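Local coordinates for putative isomerase (Streptomyces coelicolor A3, PDB 2OQH), which probably acts as a sugar-acid dehydratase or isomerase of the enolase superfamily, consistent with conversion of D-glucarate to 5-dehydro-4-deoxy-D-glucarate, at residues L120-T131 / V313-D324. Sequence-based numbering, arbitrary orientation.
Sequences LGGAVRDEVPIT and VSSTPVLSRAID. With SO4 (sulfate ion), chain E.
Leu-120 lays its CB 3.4 Å from OG of Ser-315, a hydroxyl that also bonds Ala-311 O and Lys-281. At Val-124 the chain fastens to the last turn of helix 303-315: Val-124 N donates to Ser-314 O at 2.7 Å, a nearly straight bond, while Ser-314 OG, swung anti to its own N (chi1 180°), returns a bond to Arg-125 O. Arg-125 carries the centre of the contact. Its chain bends at chi3 (63°), turning the guanidinium in among carbonyls of the last helical turn and of the turn at 316-319. NH1 reaches Thr-316 O at 2.7 Å, on the face of that carbonyl plane opposite Leu-319 N, and bonds Val-313 O weakly; NH2 takes Pro-317 O at 2.9 Å. Leu-319 O sits over one face of the group, and NE holds a sulfate, probably from the crystallisation liquor, through O3. A leucine in place of Arg-125 would probably cost Thr-316 O one of its two donors, take the arginine's bond from Pro-317 O, and leave the 316-319 turn less firmly held. Further along, Val-128 meets Val-313 tip to tip, CG2 to CG1 at 3.7 Å. Pro-129 O then accepts from Ile-323 N (2.9 Å), and Ile-323 O receives Thr-131 OG1 at 2.9 Å plus a weaker bond from Thr-131 N. This parallel pairing of strand 127-134 with 323-324 joins the first and last strands of the barrel, the closure expected of the enolase-superfamily TIM-barrel domain.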
ATOM      1  N   LEU A 120      -4.436 -10.763 -14.791  1.00 15.10           N
ATOM      2  CA  LEU A 120      -4.587 -11.192 -13.400  1.00 14.96           C
ATOM      3  C   LEU A 120      -5.965 -11.791 -13.098  1.00 13.77           C
ATOM      4  O   LEU A 120      -6.314 -12.000 -11.938  1.00 15.28           O
ATOM      5  CB  LEU A 120      -4.332 -10.014 -12.455  1.00 12.71           C
ATOM      6  CG  LEU A 120      -2.946  -9.359 -12.485  1.00 13.12           C
ATOM      7  CD1 LEU A 120      -2.947  -8.122 -11.595  1.00 12.59           C
ATOM      8  CD2 LEU A 120      -1.889 -10.348 -12.030  1.00 12.95           C
ATOM      9  N   GLY A 121      -6.747 -12.066 -14.135  1.00 12.55           N
ATOM     10  CA  GLY A 121      -8.065 -12.641 -13.931  1.00 11.36           C
ATOM     11  C   GLY A 121      -9.221 -11.762 -14.373  1.00 12.67           C
ATOM     12  O   GLY A 121     -10.379 -12.172 -14.321  1.00 12.87           O
ATOM     13  N   GLY A 122      -8.917 -10.546 -14.814  1.00 14.34           N
ATOM     14  CA  GLY A 122      -9.976  -9.665 -15.259  1.00 15.52           C
ATOM     15  C   GLY A 122     -10.629  -8.900 -14.126  1.00 17.17           C
ATOM     16  O   GLY A 122     -10.584  -9.301 -12.962  1.00 17.35           O
ATOM     17  N   ALA A 123     -11.258  -7.792 -14.490  1.00 16.92           N
ATOM     18  CA  ALA A 123     -11.915  -6.923 -13.535  1.00 17.85           C
ATOM     19  C   ALA A 123     -13.191  -7.490 -12.936  1.00 18.89           C
ATOM     20  O   ALA A 123     -13.988  -8.126 -13.628  1.00 19.74           O
ATOM     21  CB  ALA A 123     -12.214  -5.586 -14.194  1.00 17.01           C
ATOM     22  N   VAL A 124     -13.359  -7.263 -11.634  1.00 17.64           N
ATOM     23  CA  VAL A 124     -14.553  -7.670 -10.905  1.00 18.14           C
ATOM     24  C   VAL A 124     -15.142  -6.376 -10.360  1.00 17.50           C
ATOM     25  O   VAL A 124     -16.264  -6.347  -9.864  1.00 18.15           O
ATOM     26  CB  VAL A 124     -14.249  -8.638  -9.735  1.00 18.68           C
ATOM     27  CG1 VAL A 124     -13.881  -9.997 -10.285  1.00 19.40           C
ATOM     28  CG2 VAL A 124     -13.129  -8.090  -8.865  1.00 18.33           C
ATOM     29  N   ARG A 125     -14.356  -5.309 -10.465  1.00 17.59           N
ATOM     30  CA  ARG A 125     -14.758  -3.969 -10.050  1.00 19.59           C
ATOM     31  C   ARG A 125     -13.922  -2.970 -10.855  1.00 20.75           C
ATOM     32  O   ARG A 125     -12.768  -3.249 -11.185  1.00 20.87           O
ATOM     33  CB  ARG A 125     -14.549  -3.763  -8.539  1.00 18.43           C
ATOM     34  CG  ARG A 125     -13.107  -3.791  -8.048  1.00 17.45           C
ATOM     35  CD  ARG A 125     -13.065  -3.463  -6.553  1.00 16.46           C
ATOM     36  NE  ARG A 125     -13.774  -4.454  -5.735  1.00 15.29           N
ATOM     37  CZ  ARG A 125     -13.300  -5.665  -5.448  1.00 15.13           C
ATOM     38  NH1 ARG A 125     -12.115  -6.039  -5.908  1.00 13.18           N
ATOM     39  NH2 ARG A 125     -14.009  -6.504  -4.704  1.00 15.66           N
ATOM     40  N   ASP A 126     -14.499  -1.817 -11.186  1.00 22.10           N
ATOM     41  CA  ASP A 126     -13.772  -0.821 -11.978  1.00 24.06           C
ATOM     42  C   ASP A 126     -13.391   0.431 -11.194  1.00 22.64           C
ATOM     43  O   ASP A 126     -12.564   1.228 -11.649  1.00 23.67           O
ATOM     44  CB  ASP A 126     -14.599  -0.433 -13.209  1.00 28.26           C
ATOM     45  CG  ASP A 126     -15.913   0.224 -12.844  1.00 32.36           C
ATOM     46  OD1 ASP A 126     -16.587  -0.267 -11.907  1.00 35.09           O
ATOM     47  OD2 ASP A 126     -16.285   1.232 -13.501  1.00 36.14           O
ATOM     48  N   GLU A 127     -13.990   0.597 -10.017  1.00 20.42           N
ATOM     49  CA  GLU A 127     -13.711   1.741  -9.164  1.00 20.49           C
ATOM     50  C   GLU A 127     -13.139   1.274  -7.833  1.00 19.96           C
ATOM     51  O   GLU A 127     -13.643   0.329  -7.224  1.00 20.14           O
ATOM     52  CB  GLU A 127     -14.986   2.546  -8.924  1.00 21.58           C
ATOM     53  CG  GLU A 127     -15.495   3.276 -10.156  1.00 26.97           C
ATOM     54  CD  GLU A 127     -14.471   4.244 -10.714  1.00 29.44           C
ATOM     55  OE1 GLU A 127     -13.918   5.039  -9.924  1.00 31.00           O
ATOM     56  OE2 GLU A 127     -14.218   4.219 -11.943  1.00 32.59           O
ATOM     57  N   VAL A 128     -12.086   1.948  -7.386  1.00 18.20           N
ATOM     58  CA  VAL A 128     -11.422   1.595  -6.139  1.00 18.51           C
ATOM     59  C   VAL A 128     -11.464   2.690  -5.082  1.00 17.90           C
ATOM     60  O   VAL A 128     -10.716   3.663  -5.163  1.00 18.01           O
ATOM     61  CB  VAL A 128      -9.941   1.261  -6.380  1.00 17.34           C
ATOM     62  CG1 VAL A 128      -9.274   0.897  -5.068  1.00 18.73           C
ATOM     63  CG2 VAL A 128      -9.827   0.132  -7.378  1.00 17.06           C
ATOM     64  N   PRO A 129     -12.324   2.532  -4.065  1.00 17.32           N
ATOM     65  CA  PRO A 129     -12.449   3.515  -2.986  1.00 16.55           C
ATOM     66  C   PRO A 129     -11.152   3.640  -2.180  1.00 16.52           C
ATOM     67  O   PRO A 129     -10.436   2.649  -1.981  1.00 15.89           O
ATOM     68  CB  PRO A 129     -13.586   2.951  -2.136  1.00 17.94           C
ATOM     69  CG  PRO A 129     -14.375   2.121  -3.098  1.00 19.02           C
ATOM     70  CD  PRO A 129     -13.300   1.443  -3.893  1.00 18.07           C
ATOM     71  N   ILE A 130     -10.840   4.850  -1.725  1.00 14.55           N
ATOM     72  CA  ILE A 130      -9.636   5.043  -0.924  1.00 16.00           C
ATOM     73  C   ILE A 130      -9.979   5.653   0.427  1.00 14.71           C
ATOM     74  O   ILE A 130     -11.095   6.113   0.643  1.00 15.96           O
ATOM     75  CB  ILE A 130      -8.584   5.918  -1.648  1.00 15.81           C
ATOM     76  CG1 ILE A 130      -9.130   7.324  -1.896  1.00 17.28           C
ATOM     77  CG2 ILE A 130      -8.191   5.253  -2.955  1.00 15.43           C
ATOM     78  CD1 ILE A 130      -8.092   8.279  -2.422  1.00 18.17           C
ATOM     79  N   THR A 131      -9.003   5.648   1.324  1.00 15.34           N
ATOM     80  CA  THR A 131      -9.171   6.141   2.686  1.00 17.20           C
ATOM     81  C   THR A 131      -8.494   7.479   2.961  1.00 18.70           C
ATOM     82  O   THR A 131      -7.429   7.776   2.417  1.00 19.95           O
ATOM     83  CB  THR A 131      -8.598   5.117   3.675  1.00 17.65           C
ATOM     84  OG1 THR A 131      -9.123   3.821   3.361  1.00 19.27           O
ATOM     85  CG2 THR A 131      -8.949   5.488   5.109  1.00 17.53           C
ATOM     86  N   VAL A 313      -6.378  -4.735  -7.156  1.00 13.45           N
ATOM     87  CA  VAL A 313      -7.684  -4.581  -6.527  1.00 13.75           C
ATOM     88  C   VAL A 313      -8.807  -4.915  -7.501  1.00 14.32           C
ATOM     89  O   VAL A 313      -9.741  -5.651  -7.171  1.00 14.79           O
ATOM     90  CB  VAL A 313      -7.894  -3.139  -6.006  1.00 11.96           C
ATOM     91  CG1 VAL A 313      -9.315  -2.982  -5.485  1.00 13.64           C
ATOM     92  CG2 VAL A 313      -6.893  -2.825  -4.904  1.00 12.18           C
ATOM     93  N   SER A 314      -8.696  -4.377  -8.709  1.00 15.15           N
ATOM     94  CA  SER A 314      -9.687  -4.574  -9.757  1.00 16.18           C
ATOM     95  C   SER A 314      -9.969  -6.045 -10.073  1.00 16.73           C
ATOM     96  O   SER A 314     -11.111  -6.419 -10.339  1.00 17.66           O
ATOM     97  CB  SER A 314      -9.225  -3.848 -11.031  1.00 17.39           C
ATOM     98  OG  SER A 314     -10.150  -4.014 -12.093  1.00 19.54           O
ATOM     99  N   SER A 315      -8.935  -6.877 -10.038  1.00 15.72           N
ATOM    100  CA  SER A 315      -9.095  -8.297 -10.351  1.00 16.47           C
ATOM    101  C   SER A 315      -9.223  -9.208  -9.130  1.00 16.59           C
ATOM    102  O   SER A 315      -9.303 -10.431  -9.269  1.00 17.10           O
ATOM    103  CB  SER A 315      -7.902  -8.770 -11.184  1.00 16.29           C
ATOM    104  OG  SER A 315      -6.691  -8.632 -10.458  1.00 16.88           O
ATOM    105  N   THR A 316      -9.269  -8.622  -7.941  1.00 16.88           N
ATOM    106  CA  THR A 316      -9.314  -9.426  -6.721  1.00 16.18           C
ATOM    107  C   THR A 316     -10.562  -9.237  -5.855  1.00 16.05           C
ATOM    108  O   THR A 316     -10.708  -8.227  -5.164  1.00 16.14           O
ATOM    109  CB  THR A 316      -8.048  -9.145  -5.884  1.00 16.62           C
ATOM    110  OG1 THR A 316      -6.888  -9.281  -6.722  1.00 14.31           O
ATOM    111  CG2 THR A 316      -7.941 -10.121  -4.720  1.00 18.49           C
ATOM    112  N   PRO A 317     -11.470 -10.228  -5.868  1.00 16.02           N
ATOM    113  CA  PRO A 317     -12.708 -10.173  -5.088  1.00 14.35           C
ATOM    114  C   PRO A 317     -12.593  -9.742  -3.619  1.00 14.10           C
ATOM    115  O   PRO A 317     -13.303  -8.844  -3.185  1.00 14.92           O
ATOM    116  CB  PRO A 317     -13.263 -11.588  -5.241  1.00 14.39           C
ATOM    117  CG  PRO A 317     -12.893 -11.924  -6.645  1.00 13.93           C
ATOM    118  CD  PRO A 317     -11.443 -11.442  -6.708  1.00 14.47           C
ATOM    119  N   VAL A 318     -11.702 -10.367  -2.858  1.00 12.92           N
ATOM    120  CA  VAL A 318     -11.566 -10.037  -1.440  1.00 11.96           C
ATOM    121  C   VAL A 318     -11.152  -8.587  -1.119  1.00 12.76           C
ATOM    122  O   VAL A 318     -11.367  -8.110  -0.002  1.00 13.14           O
ATOM    123  CB  VAL A 318     -10.593 -11.023  -0.741  1.00 11.63           C
ATOM    124  CG1 VAL A 318      -9.157 -10.739  -1.158  1.00 12.86           C
ATOM    125  CG2 VAL A 318     -10.757 -10.935   0.760  1.00 12.90           C
ATOM    126  N   LEU A 319     -10.564  -7.884  -2.078  1.00 11.53           N
ATOM    127  CA  LEU A 319     -10.169  -6.499  -1.838  1.00 12.50           C
ATOM    128  C   LEU A 319     -11.368  -5.580  -2.088  1.00 13.83           C
ATOM    129  O   LEU A 319     -11.354  -4.732  -2.982  1.00 14.59           O
ATOM    130  CB  LEU A 319      -8.995  -6.129  -2.745  1.00 12.33           C
ATOM    131  CG  LEU A 319      -7.683  -6.799  -2.316  1.00 12.00           C
ATOM    132  CD1 LEU A 319      -6.621  -6.648  -3.390  1.00 13.08           C
ATOM    133  CD2 LEU A 319      -7.219  -6.188  -1.010  1.00 10.16           C
ATOM    134  N   SER A 320     -12.400  -5.755  -1.269  1.00 12.48           N
ATOM    135  CA  SER A 320     -13.637  -4.999  -1.389  1.00 13.57           C
ATOM    136  C   SER A 320     -13.753  -3.789  -0.470  1.00 13.67           C
ATOM    137  O   SER A 320     -14.817  -3.176  -0.381  1.00 13.66           O
ATOM    138  CB  SER A 320     -14.810  -5.924  -1.107  1.00 13.38           C
ATOM    139  OG  SER A 320     -14.706  -6.447   0.208  1.00 16.38           O
ATOM    140  N   ARG A 321     -12.669  -3.442   0.204  1.00 13.90           N
ATOM    141  CA  ARG A 321     -12.681  -2.320   1.137  1.00 14.99           C
ATOM    142  C   ARG A 321     -12.042  -1.077   0.542  1.00 15.06           C
ATOM    143  O   ARG A 321     -11.407  -1.139  -0.509  1.00 14.39           O
ATOM    144  CB  ARG A 321     -11.911  -2.703   2.403  1.00 16.35           C
ATOM    145  CG  ARG A 321     -12.479  -3.908   3.142  1.00 14.63           C
ATOM    146  CD  ARG A 321     -11.397  -4.581   3.978  1.00 17.09           C
ATOM    147  NE  ARG A 321     -11.902  -5.733   4.731  1.00 15.12           N
ATOM    148  CZ  ARG A 321     -12.299  -5.690   5.999  1.00 15.37           C
ATOM    149  NH1 ARG A 321     -12.254  -4.547   6.673  1.00 14.24           N
ATOM    150  NH2 ARG A 321     -12.733  -6.796   6.597  1.00 12.80           N
ATOM    151  N   ALA A 322     -12.220   0.056   1.213  1.00 14.17           N
ATOM    152  CA  ALA A 322     -11.598   1.285   0.748  1.00 14.82           C
ATOM    153  C   ALA A 322     -10.136   1.115   1.140  1.00 14.74           C
ATOM    154  O   ALA A 322      -9.827   1.015   2.319  1.00 15.09           O
ATOM    155  CB  ALA A 322     -12.197   2.489   1.458  1.00 14.93           C
ATOM    156  N   ILE A 323      -9.243   1.072   0.158  1.00 15.50           N
ATOM    157  CA  ILE A 323      -7.820   0.878   0.440  1.00 16.71           C
ATOM    158  C   ILE A 323      -7.141   2.118   0.989  1.00 16.67           C
ATOM    159  O   ILE A 323      -7.678   3.220   0.898  1.00 17.03           O
ATOM    160  CB  ILE A 323      -7.037   0.467  -0.830  1.00 16.77           C
ATOM    161  CG1 ILE A 323      -7.014   1.635  -1.819  1.00 17.83           C
ATOM    162  CG2 ILE A 323      -7.672  -0.767  -1.467  1.00 17.49           C
ATOM    163  CD1 ILE A 323      -6.103   1.418  -3.032  1.00 18.88           C
ATOM    164  N   ASP A 324      -5.961   1.919   1.573  1.00 17.51           N
ATOM    165  CA  ASP A 324      -5.158   3.020   2.091  1.00 19.67           C
ATOM    166  C   ASP A 324      -4.419   3.544   0.875  1.00 19.93           C
ATOM    167  O   ASP A 324      -3.895   2.765   0.082  1.00 19.50           O
ATOM    168  CB  ASP A 324      -4.136   2.536   3.124  1.00 21.03           C
ATOM    169  CG  ASP A 324      -4.724   2.403   4.518  1.00 23.27           C
ATOM    170  OD1 ASP A 324      -5.882   2.832   4.723  1.00 23.53           O
ATOM    171  OD2 ASP A 324      -4.019   1.883   5.413  1.00 25.02           O
TER
HETATM  172  S   SO4 E 501     -17.300  -4.482  -4.498  1.00 37.90           S
HETATM  173  O1  SO4 E 501     -16.318  -4.464  -3.400  1.00 39.74           O
HETATM  174  O2  SO4 E 501     -17.682  -5.874  -4.807  1.00 40.08           O
HETATM  175  O3  SO4 E 501     -16.697  -3.854  -5.704  1.00 40.41           O
HETATM  176  O4  SO4 E 501     -18.503  -3.731  -4.103  1.00 40.03           O